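Long-range contacts in OsmC family protein (Rhodothermus marinus, PDB 5CML), which acts as a serine carboxyl esterase, this chain being the alpha/beta-hydrolase esterase domain of a longer protein that also carries an OsmC domain: residues F38-N43 / R164-K169; A32-C37 / V61-F66; R141-P146 / V159-R164. One frame throughout, in Å; residues are numbered along the deposited sequence.

Interaction 1 (F38-N43 / R164-K169); sequences FTCSKN and RPFRIK
The loop after strand 30-36, where alpha/beta-hydrolases usually carry part of the oxyanion hole, is clasped here by Cys-40 and Arg-164 to the lead-in of strand 166-169. The backbone N of Arg-164 donates to Cys-40 O over 2.8 Å, nearly straight (N-H...O 175°) and in the carbonyl plane, on a lone pair. From there the arginine doubles back over the short 3-10 turn: a bend at its third torsion (chi3 54°) swings the guanidinium across Thr-39, whose carbonyl O sits over one face of the group, 3.4 Å from Arg-164 CZ. The same oxygen is 3.0 Å from Arg-164 NH1, but the angle is too poor for a hydrogen bond. Ser-41 O lies instead at the guanidinium edge, near its plane, and 3.7 Å from Arg-164 CD. At the other end of the contact, Cys-40 SG meets the ring of Phe-166 obliquely, 3.3 Å from CE1 and 4.4 Å from the centroid, a sulfur-aromatic contact. Phe-166 CG stands between its own backbone N and carbonyl carbon (chi1 61°), which turns the ring back toward Cys-40, with Arg-164 O at the ring edge, in its plane. Beyond the pair, Phe-166 rests on Thr-67 and Val-159, and Arg-164 on Leu-69. The one hydrogen bond across the contact ties the loop backbone to Arg-164, while softer forces hold the rest: a carbonyl dipole over a cationic face, probably attractive, and a polarisable sulfur against a buried ring close to, but not touching, the presumed catalytic residues.

Interaction 2 (A32-C37 / V61-F66); sequences ALFAHC and VLRFDF
Ala-32 and Leu-62 start a run of parallel-strand hydrogen bonds, Leu-62 N donating to Ala-32 O at 2.8 Å. The run continues from Phe-34 N to Leu-62 O, from Phe-64 N to Phe-34 O, and from His-36 N to Phe-64 O at a longer 3.1 Å. Just past the end of strand 59-65, Phe-66 N still donates to His-36 O at 2.9 Å, so the pairing outlasts that strand by one bond. On one face, Leu-33 CD1 lies 4.0 Å from Leu-62 CD2, the two leucines slanting across each other, and it also packs on Phe-64 CB. The other face carries Phe-34, whose CB is 3.8 Å from Val-61 CG1; that methyl approaches the ring at its edge. His-36 follows on the same face. Its CG sits between the backbone N and the carbonyl carbon (chi1 70°), which tips the imidazole toward the partner strand and brings CD2 to 3.4 Å from Phe-64 O. One water bridges the two strands, 3.0 Å from His-36 NE2 and 3.0 Å from Arg-63 NH1, from which it accepts. Second-shell groups steady these polar ends: Phe-38 N bonds His-36 ND1, Asp-21 forms a salt bridge with Arg-63, and Thr-67 and Gly-70 hold the Asp-65 carboxylate. At the far end Cys-37 SG rests obliquely on the Phe-66 ring, which meets Phe-172 edge-to-face. The pair belongs to a beta-alpha-beta unit: helix 45-56 covers the Phe-34 and Val-61 face, helix 85-98 the Leu-33 and Phe-64 face, and strand 104-108 continues the sheet beyond strand 30-36.

Interaction 3 (R141-P146 / V159-R164); sequences RHLLRP and VDLGGR
Leu-144 lies alongside Val-159, both side chains pointing the same way, and its CD1 sits against both valine methyls: CG2 is 3.5 Å from it, tighter than ordinary van der Waals contact, and CG1 3.6 Å. These two residues form an antiparallel non-hydrogen-bonded pair. The neighbouring backbone bond runs from Asp-160 N to Leu-143 O at 2.8 Å, and the same oxygen receives a CA-H contact from Val-159. The side chains of Leu-143 and Leu-161 cross at a slant, CD1 of the first 3.8 Å from CD2 of the second. A polar clasp adds to this. Arg-145, bent at its second torsion (chi2 -85°), turns its guanidinium over Asp-160, whose CB sits over one face of it, while NH2 reaches Asp-160 OD2 at 2.9 Å. The planes of the two groups stand 89° apart, so this salt bridge is neither coplanar nor two-pronged, and its hydrogen bond is weak (126° at the proton). His-142 O lies at the guanidinium edge, in its plane. The other carboxylate oxygen turns to its own segment: OD1 accepts from Gly-162 N at 2.9 Å, met from above the carboxylate plane, an Asx turn that helps to fix the rotation of the carboxylate. Leu-110, on helix 110-118, touches Leu-143, Leu-144 and Val-159, and Leu-161 reaches Ser-109, probably the nucleophile. The contact joins outer strand 144-146 to the end of middle strand 156-159 and the loop after it, in a three-stranded antiparallel sheet inserted between strands 127-131 and 192-196, where alpha/beta-hydrolases commonly carry their cap.

Overall arrangement
Interaction 2 lies in the main sheet, its centre about 6 Å from that of the chain. Interaction 3 lies in the small antiparallel sheet, and interaction 1 joins that sheet to the loop after strand 30-36; their centres are about 17 and 14 Å out. Between centres, interactions 1 and 3, which share Arg-164, are about 9 Å apart, 1 and 2 about 13 Å, 2 and 3 about 19 Å. Along the chain the segments of 1 and 2 alternate, while 3 falls between the two segments of 1. Thr-39 with Asp-65 links interactions 1 and 2, Cys-37 with Leu-161 interactions 2 and 3. Interaction 1 thus ties the inserted sheet to the main domain, close to the presumed Ser-109, His-229, Asp-200 triad.

Interaction 1 (F38-N43 / R164-K169)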
loop_
_atom_site.group_PDB
_atom_site.type_symbol
_atom_site.label_atom_id
_atom_site.label_comp_id
_atom_site.label_asym_id
_atom_site.label_seq_id
_atom_site.Cartn_x
_atom_site.Cartn_y
_atom_site.Cartn_z
ATOM N N PHE A 38 7.157 3.790 -3.562
ATOM C CA PHE A 38 8.309 4.635 -3.227
ATOM C C PHE A 38 9.493 4.359 -4.142
ATOM O O PHE A 38 10.431 5.136 -4.184
ATOM C CB PHE A 38 8.722 4.447 -1.778
ATOM C CG PHE A 38 7.732 4.988 -0.819
ATOM C CD1 PHE A 38 7.517 6.352 -0.733
ATOM C CD2 PHE A 38 6.993 4.146 -0.018
ATOM C CE1 PHE A 38 6.588 6.863 0.149
ATOM C CE2 PHE A 38 6.053 4.651 0.858
ATOM C CZ PHE A 38 5.859 6.003 0.947
ATOM N N THR A 39 9.426 3.267 -4.892
ATOM C CA THR A 39 10.457 2.950 -5.872
ATOM C C THR A 39 10.533 4.012 -6.980
ATOM O O THR A 39 11.533 4.092 -7.688
ATOM C CB THR A 39 10.207 1.563 -6.473
ATOM O OG1 THR A 39 9.780 0.681 -5.428
ATOM C CG2 THR A 39 11.461 1.010 -7.085
ATOM N N CYS A 40 9.489 4.831 -7.101
ATOM C CA CYS A 40 9.464 5.991 -8.010
ATOM C C CYS A 40 10.473 7.072 -7.635
ATOM O O CYS A 40 10.827 7.906 -8.467
ATOM C CB CYS A 40 8.052 6.632 -8.045
ATOM S SG CYS A 40 6.828 5.583 -8.850
ATOM N N SER A 41 10.916 7.068 -6.383
ATOM C CA SER A 41 11.892 8.052 -5.903
ATOM C C SER A 41 13.320 7.716 -6.307
ATOM O O SER A 41 13.587 6.662 -6.866
ATOM C CB SER A 41 11.838 8.165 -4.382
ATOM O OG SER A 41 10.592 8.643 -3.953
ATOM N N LYS A 42 14.239 8.621 -5.986
ATOM C CA LYS A 42 15.654 8.422 -6.277
ATOM C C LYS A 42 16.274 7.333 -5.398
ATOM O O LYS A 42 17.319 6.775 -5.731
ATOM C CB LYS A 42 16.411 9.737 -6.095
ATOM C CG LYS A 42 16.419 10.262 -4.662
ATOM C CD LYS A 42 16.687 11.770 -4.620
ATOM C CE LYS A 42 15.445 12.565 -5.028
ATOM N NZ LYS A 42 15.585 14.023 -4.763
ATOM N N ASN A 43 15.630 7.036 -4.274
ATOM C CA ASN A 43 16.116 6.000 -3.364
ATOM C C ASN A 43 14.946 5.373 -2.617
ATOM O O ASN A 43 13.800 5.797 -2.781
ATOM C CB ASN A 43 17.136 6.586 -2.381
ATOM C CG ASN A 43 16.551 7.682 -1.514
ATOM O OD1 ASN A 43 15.496 7.514 -0.904
ATOM N ND2 ASN A 43 17.241 8.817 -1.449
ATOM N N ARG A 164 10.146 8.451 -11.144
ATOM C CA ARG A 164 10.397 7.505 -12.223
ATOM C C ARG A 164 9.039 6.937 -12.665
ATOM O O ARG A 164 8.293 6.420 -11.835
ATOM C CB ARG A 164 11.324 6.384 -11.767
ATOM C CG ARG A 164 12.748 6.816 -11.425
ATOM C CD ARG A 164 13.401 5.851 -10.427
ATOM N NE ARG A 164 13.347 4.462 -10.882
ATOM C CZ ARG A 164 13.727 3.411 -10.153
ATOM N NH1 ARG A 164 14.185 3.574 -8.916
ATOM N NH2 ARG A 164 13.649 2.190 -10.660
ATOM N N PRO A 165 8.703 7.045 -13.961
ATOM C CA PRO A 165 7.422 6.478 -14.380
ATOM C C PRO A 165 7.464 4.953 -14.435
ATOM O O PRO A 165 8.552 4.369 -14.452
ATOM C CB PRO A 165 7.210 7.078 -15.779
ATOM C CG PRO A 165 8.572 7.387 -16.272
ATOM C CD PRO A 165 9.391 7.736 -15.066
ATOM N N PHE A 166 6.298 4.313 -14.475
ATOM C CA PHE A 166 6.264 2.853 -14.506
ATOM C C PHE A 166 5.031 2.329 -15.221
ATOM O O PHE A 166 4.122 3.086 -15.543
ATOM C CB PHE A 166 6.344 2.276 -13.078
ATOM C CG PHE A 166 5.214 2.689 -12.157
ATOM C CD1 PHE A 166 5.304 3.853 -11.416
ATOM C CD2 PHE A 166 4.094 1.879 -11.992
ATOM C CE1 PHE A 166 4.292 4.224 -10.545
ATOM C CE2 PHE A 166 3.074 2.242 -11.109
ATOM C CZ PHE A 166 3.171 3.418 -10.398
ATOM N N ARG A 167 5.024 1.025 -15.477
ATOM C CA ARG A 167 3.904 0.373 -16.154
ATOM C C ARG A 167 3.045 -0.406 -15.183
ATOM O O ARG A 167 3.560 -0.951 -14.208
ATOM C CB ARG A 167 4.399 -0.598 -17.226
ATOM C CG ARG A 167 5.364 -0.018 -18.227
ATOM C CD ARG A 167 6.159 -1.137 -18.890
ATOM N NE ARG A 167 5.361 -1.805 -19.912
ATOM C CZ ARG A 167 5.097 -1.279 -21.104
ATOM N NH1 ARG A 167 5.562 -0.072 -21.410
ATOM N NH2 ARG A 167 4.359 -1.949 -21.983
ATOM N N ILE A 168 1.745 -0.475 -15.458
ATOM C CA ILE A 168 0.851 -1.398 -14.759
ATOM C C ILE A 168 -0.182 -1.965 -15.739
ATOM O O ILE A 168 -0.378 -1.419 -16.826
ATOM C CB ILE A 168 0.116 -0.722 -13.579
ATOM C CG1 ILE A 168 -0.753 0.435 -14.073
ATOM C CG2 ILE A 168 1.123 -0.269 -12.542
ATOM C CD1 ILE A 168 -1.761 0.906 -13.025
ATOM N N LYS A 169 -0.841 -3.056 -15.359
ATOM C CA LYS A 169 -1.922 -3.604 -16.186
ATOM C C LYS A 169 -3.148 -2.667 -16.270
ATOM O O LYS A 169 -3.577 -2.089 -15.263
ATOM C CB LYS A 169 -2.354 -4.967 -15.638
ATOM C CG LYS A 169 -1.230 -6.001 -15.568
ATOM C CD LYS A 169 -0.601 -6.212 -16.938
ATOM C CE LYS A 169 0.112 -7.549 -17.043
ATOM N NZ LYS A 169 0.602 -7.804 -18.437
#

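Interaction 2 (A32-C37 / V61-F66)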
loop_
_atom_site.group_PDB
_atom_site.type_symbol
_atom_site.label_atom_id
_atom_site.label_comp_id
_atom_site.label_asym_id
_atom_site.label_seq_id
_atom_site.Cartn_x
_atom_site.Cartn_y
_atom_site.Cartn_z
ATOM N N ALA A 32 2.613 -7.446 8.339
ATOM C CA ALA A 32 1.969 -6.415 7.537
ATOM C C ALA A 32 2.392 -6.586 6.102
ATOM O O ALA A 32 3.558 -6.848 5.831
ATOM C CB ALA A 32 2.337 -5.020 8.031
ATOM N N LEU A 33 1.450 -6.413 5.177
ATOM C CA LEU A 33 1.752 -6.317 3.758
ATOM C C LEU A 33 1.752 -4.844 3.430
ATOM O O LEU A 33 0.792 -4.142 3.751
ATOM C CB LEU A 33 0.720 -7.061 2.894
ATOM C CG LEU A 33 0.850 -6.857 1.382
ATOM C CD1 LEU A 33 2.191 -7.411 0.916
ATOM C CD2 LEU A 33 -0.312 -7.505 0.591
ATOM N N PHE A 34 2.832 -4.384 2.822
ATOM C CA PHE A 34 3.019 -2.963 2.528
ATOM C C PHE A 34 3.235 -2.800 1.034
ATOM O O PHE A 34 4.347 -2.989 0.530
ATOM C CB PHE A 34 4.204 -2.426 3.342
ATOM C CG PHE A 34 4.432 -0.935 3.251
ATOM C CD1 PHE A 34 3.548 -0.081 2.615
ATOM C CD2 PHE A 34 5.570 -0.392 3.837
ATOM C CE1 PHE A 34 3.792 1.295 2.564
ATOM C CE2 PHE A 34 5.823 0.977 3.798
ATOM C CZ PHE A 34 4.926 1.823 3.154
ATOM N N ALA A 35 2.156 -2.451 0.331
ATOM C CA ALA A 35 2.204 -2.231 -1.114
ATOM C C ALA A 35 2.455 -0.762 -1.369
ATOM O O ALA A 35 1.674 0.071 -0.947
ATOM C CB ALA A 35 0.932 -2.657 -1.751
ATOM N N HIS A 36 3.540 -0.435 -2.052
ATOM C CA HIS A 36 3.959 0.960 -2.114
ATOM C C HIS A 36 4.537 1.347 -3.465
ATOM O O HIS A 36 4.912 0.480 -4.276
ATOM C CB HIS A 36 5.003 1.223 -1.034
ATOM C CG HIS A 36 6.301 0.559 -1.324
ATOM N ND1 HIS A 36 7.289 1.158 -2.072
ATOM C CD2 HIS A 36 6.754 -0.684 -1.024
ATOM C CE1 HIS A 36 8.303 0.318 -2.202
ATOM N NE2 HIS A 36 8.000 -0.805 -1.580
ATOM N N CYS A 37 4.660 2.657 -3.676
ATOM C CA CYS A 37 5.207 3.188 -4.919
ATOM C C CYS A 37 6.450 4.039 -4.666
ATOM O O CYS A 37 6.774 4.908 -5.467
ATOM C CB CYS A 37 4.144 4.009 -5.653
ATOM S SG CYS A 37 2.692 2.989 -6.143
ATOM N N VAL A 61 7.240 -6.890 8.286
ATOM C CA VAL A 61 6.697 -6.128 7.152
ATOM C C VAL A 61 7.157 -6.727 5.824
ATOM O O VAL A 61 8.368 -6.831 5.572
ATOM C CB VAL A 61 7.143 -4.637 7.200
ATOM C CG1 VAL A 61 6.506 -3.864 6.063
ATOM C CG2 VAL A 61 6.773 -3.960 8.523
ATOM N N LEU A 62 6.196 -7.118 4.986
ATOM C CA LEU A 62 6.496 -7.548 3.623
ATOM C C LEU A 62 6.284 -6.350 2.700
ATOM O O LEU A 62 5.150 -5.915 2.458
ATOM C CB LEU A 62 5.620 -8.723 3.190
ATOM C CG LEU A 62 5.937 -9.319 1.810
ATOM C CD1 LEU A 62 7.309 -10.013 1.809
ATOM C CD2 LEU A 62 4.873 -10.299 1.393
ATOM N N ARG A 63 7.384 -5.830 2.178
ATOM C CA ARG A 63 7.338 -4.714 1.252
ATOM C C ARG A 63 7.152 -5.233 -0.147
ATOM O O ARG A 63 7.963 -6.016 -0.649
ATOM C CB ARG A 63 8.617 -3.901 1.337
ATOM C CG ARG A 63 8.760 -3.163 2.629
ATOM C CD ARG A 63 9.990 -2.330 2.625
ATOM N NE ARG A 63 11.177 -3.061 3.066
ATOM C CZ ARG A 63 12.319 -3.117 2.393
ATOM N NH1 ARG A 63 12.435 -2.540 1.192
ATOM N NH2 ARG A 63 13.345 -3.777 2.918
ATOM N N PHE A 64 6.065 -4.801 -0.769
ATOM C CA PHE A 64 5.751 -5.215 -2.117
ATOM C C PHE A 64 5.795 -3.995 -3.012
ATOM O O PHE A 64 5.047 -3.041 -2.809
ATOM C CB PHE A 64 4.384 -5.881 -2.169
ATOM C CG PHE A 64 3.988 -6.310 -3.536
ATOM C CD1 PHE A 64 4.404 -7.533 -4.031
ATOM C CD2 PHE A 64 3.218 -5.485 -4.341
ATOM C CE1 PHE A 64 4.045 -7.938 -5.296
ATOM C CE2 PHE A 64 2.854 -5.888 -5.615
ATOM C CZ PHE A 64 3.272 -7.110 -6.090
ATOM N N ASP A 65 6.696 -4.031 -3.982
ATOM C CA ASP A 65 6.881 -2.926 -4.914
ATOM C C ASP A 65 5.792 -2.924 -5.977
ATOM O O ASP A 65 5.824 -3.709 -6.932
ATOM C CB ASP A 65 8.257 -3.030 -5.567
ATOM C CG ASP A 65 8.446 -2.044 -6.688
ATOM O OD1 ASP A 65 7.788 -0.977 -6.681
ATOM O OD2 ASP A 65 9.265 -2.339 -7.579
ATOM N N PHE A 66 4.844 -2.011 -5.814
ATOM C CA PHE A 66 3.668 -1.966 -6.671
ATOM C C PHE A 66 4.017 -1.489 -8.074
ATOM O O PHE A 66 3.266 -1.719 -9.019
ATOM C CB PHE A 66 2.618 -1.052 -6.024
ATOM C CG PHE A 66 1.273 -1.132 -6.658
ATOM C CD1 PHE A 66 0.372 -2.118 -6.288
ATOM C CD2 PHE A 66 0.910 -0.227 -7.638
ATOM C CE1 PHE A 66 -0.896 -2.191 -6.904
ATOM C CE2 PHE A 66 -0.344 -0.293 -8.239
ATOM C CZ PHE A 66 -1.242 -1.275 -7.863
HETATM O O HOH W 1 10.616 -2.301 -1.156
#

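Interaction 3 (R141-P146 / V159-R164)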
loop_
_atom_site.group_PDB
_atom_site.type_symbol
_atom_site.label_atom_id
_atom_site.label_comp_id
_atom_site.label_asym_id
_atom_site.label_seq_id
_atom_site.Cartn_x
_atom_site.Cartn_y
_atom_site.Cartn_z
ATOM N N ARG A 141 -6.980 8.262 -13.135
ATOM C CA ARG A 141 -6.756 8.626 -14.537
ATOM C C ARG A 141 -5.803 9.797 -14.705
ATOM O O ARG A 141 -5.060 9.864 -15.686
ATOM C CB ARG A 141 -8.077 8.943 -15.235
ATOM C CG ARG A 141 -8.851 7.701 -15.587
ATOM C CD ARG A 141 -9.966 7.988 -16.571
ATOM N NE ARG A 141 -11.016 8.829 -16.005
ATOM C CZ ARG A 141 -12.054 8.366 -15.314
ATOM N NH1 ARG A 141 -12.168 7.052 -15.058
ATOM N NH2 ARG A 141 -12.966 9.214 -14.862
ATOM N N HIS A 142 -5.818 10.714 -13.748
ATOM C CA HIS A 142 -4.893 11.843 -13.758
ATOM C C HIS A 142 -3.433 11.376 -13.830
ATOM O O HIS A 142 -2.570 12.076 -14.367
ATOM C CB HIS A 142 -5.119 12.696 -12.512
ATOM C CG HIS A 142 -4.289 13.938 -12.478
ATOM N ND1 HIS A 142 -3.225 14.101 -11.615
ATOM C CD2 HIS A 142 -4.365 15.076 -13.203
ATOM C CE1 HIS A 142 -2.678 15.287 -11.815
ATOM N NE2 HIS A 142 -3.355 15.901 -12.771
ATOM N N LEU A 143 -3.172 10.189 -13.293
ATOM C CA LEU A 143 -1.815 9.644 -13.153
ATOM C C LEU A 143 -1.363 8.730 -14.293
ATOM O O LEU A 143 -0.175 8.405 -14.387
ATOM C CB LEU A 143 -1.715 8.843 -11.856
ATOM C CG LEU A 143 -2.224 9.500 -10.579
ATOM C CD1 LEU A 143 -2.204 8.493 -9.432
ATOM C CD2 LEU A 143 -1.416 10.741 -10.217
ATOM N N LEU A 144 -2.300 8.306 -15.138
ATOM C CA LEU A 144 -2.096 7.162 -16.036
ATOM C C LEU A 144 -2.401 7.483 -17.476
ATOM O O LEU A 144 -3.268 8.306 -17.748
ATOM C CB LEU A 144 -3.000 5.990 -15.633
ATOM C CG LEU A 144 -2.496 4.986 -14.599
ATOM C CD1 LEU A 144 -2.054 5.660 -13.315
ATOM C CD2 LEU A 144 -3.603 3.993 -14.311
ATOM N N ARG A 145 -1.711 6.801 -18.391
ATOM C CA ARG A 145 -2.073 6.810 -19.810
ATOM C C ARG A 145 -1.813 5.414 -20.423
ATOM O O ARG A 145 -0.958 4.671 -19.949
ATOM C CB ARG A 145 -1.301 7.911 -20.565
ATOM C CG ARG A 145 0.039 8.363 -19.957
ATOM C CD ARG A 145 -0.110 9.452 -18.862
ATOM N NE ARG A 145 1.141 10.154 -18.524
ATOM C CZ ARG A 145 1.243 11.052 -17.542
ATOM N NH1 ARG A 145 0.176 11.346 -16.803
ATOM N NH2 ARG A 145 2.403 11.662 -17.278
ATOM N N PRO A 146 -2.577 5.025 -21.455
ATOM C CA PRO A 146 -2.291 3.716 -22.065
ATOM C C PRO A 146 -0.849 3.596 -22.575
ATOM O O PRO A 146 -0.305 4.540 -23.155
ATOM C CB PRO A 146 -3.292 3.641 -23.221
ATOM C CG PRO A 146 -4.443 4.482 -22.760
ATOM C CD PRO A 146 -3.823 5.616 -21.975
ATOM N N VAL A 159 2.290 5.032 -15.678
ATOM C CA VAL A 159 1.930 5.805 -14.500
ATOM C C VAL A 159 3.002 6.851 -14.222
ATOM O O VAL A 159 4.196 6.563 -14.305
ATOM C CB VAL A 159 1.788 4.910 -13.243
ATOM C CG1 VAL A 159 1.307 5.719 -12.040
ATOM C CG2 VAL A 159 0.851 3.743 -13.506
ATOM N N ASP A 160 2.564 8.051 -13.854
ATOM C CA ASP A 160 3.455 9.144 -13.488
ATOM C C ASP A 160 3.058 9.668 -12.106
ATOM O O ASP A 160 1.962 10.208 -11.934
ATOM C CB ASP A 160 3.376 10.237 -14.556
ATOM C CG ASP A 160 4.240 11.456 -14.248
ATOM O OD1 ASP A 160 5.081 11.435 -13.317
ATOM O OD2 ASP A 160 4.075 12.448 -14.982
ATOM N N LEU A 161 3.920 9.435 -11.115
ATOM C CA LEU A 161 3.720 9.944 -9.753
ATOM C C LEU A 161 4.734 11.039 -9.424
ATOM O O LEU A 161 4.979 11.348 -8.252
ATOM C CB LEU A 161 3.841 8.821 -8.736
ATOM C CG LEU A 161 2.952 7.601 -8.933
ATOM C CD1 LEU A 161 3.269 6.660 -7.804
ATOM C CD2 LEU A 161 1.485 8.002 -8.942
ATOM N N GLY A 162 5.331 11.613 -10.461
ATOM C CA GLY A 162 6.246 12.732 -10.292
ATOM C C GLY A 162 7.690 12.316 -10.108
ATOM O O GLY A 162 8.557 13.167 -9.887
ATOM N N GLY A 163 7.950 11.011 -10.185
ATOM C CA GLY A 163 9.306 10.493 -10.147
ATOM C C GLY A 163 9.563 9.621 -11.367
ATOM O O GLY A 163 9.229 9.998 -12.492
ATOM N N ARG A 164 10.146 8.451 -11.144
ATOM C CA ARG A 164 10.397 7.505 -12.223
ATOM C C ARG A 164 9.039 6.937 -12.665
ATOM O O ARG A 164 8.293 6.420 -11.835
ATOM C CB ARG A 164 11.324 6.384 -11.767
ATOM C CG ARG A 164 12.748 6.816 -11.425
ATOM C CD ARG A 164 13.401 5.851 -10.427
ATOM N NE ARG A 164 13.347 4.462 -10.882
ATOM C CZ ARG A 164 13.727 3.411 -10.153
ATOM N NH1 ARG A 164 14.185 3.574 -8.916
ATOM N NH2 ARG A 164 13.649 2.190 -10.660
#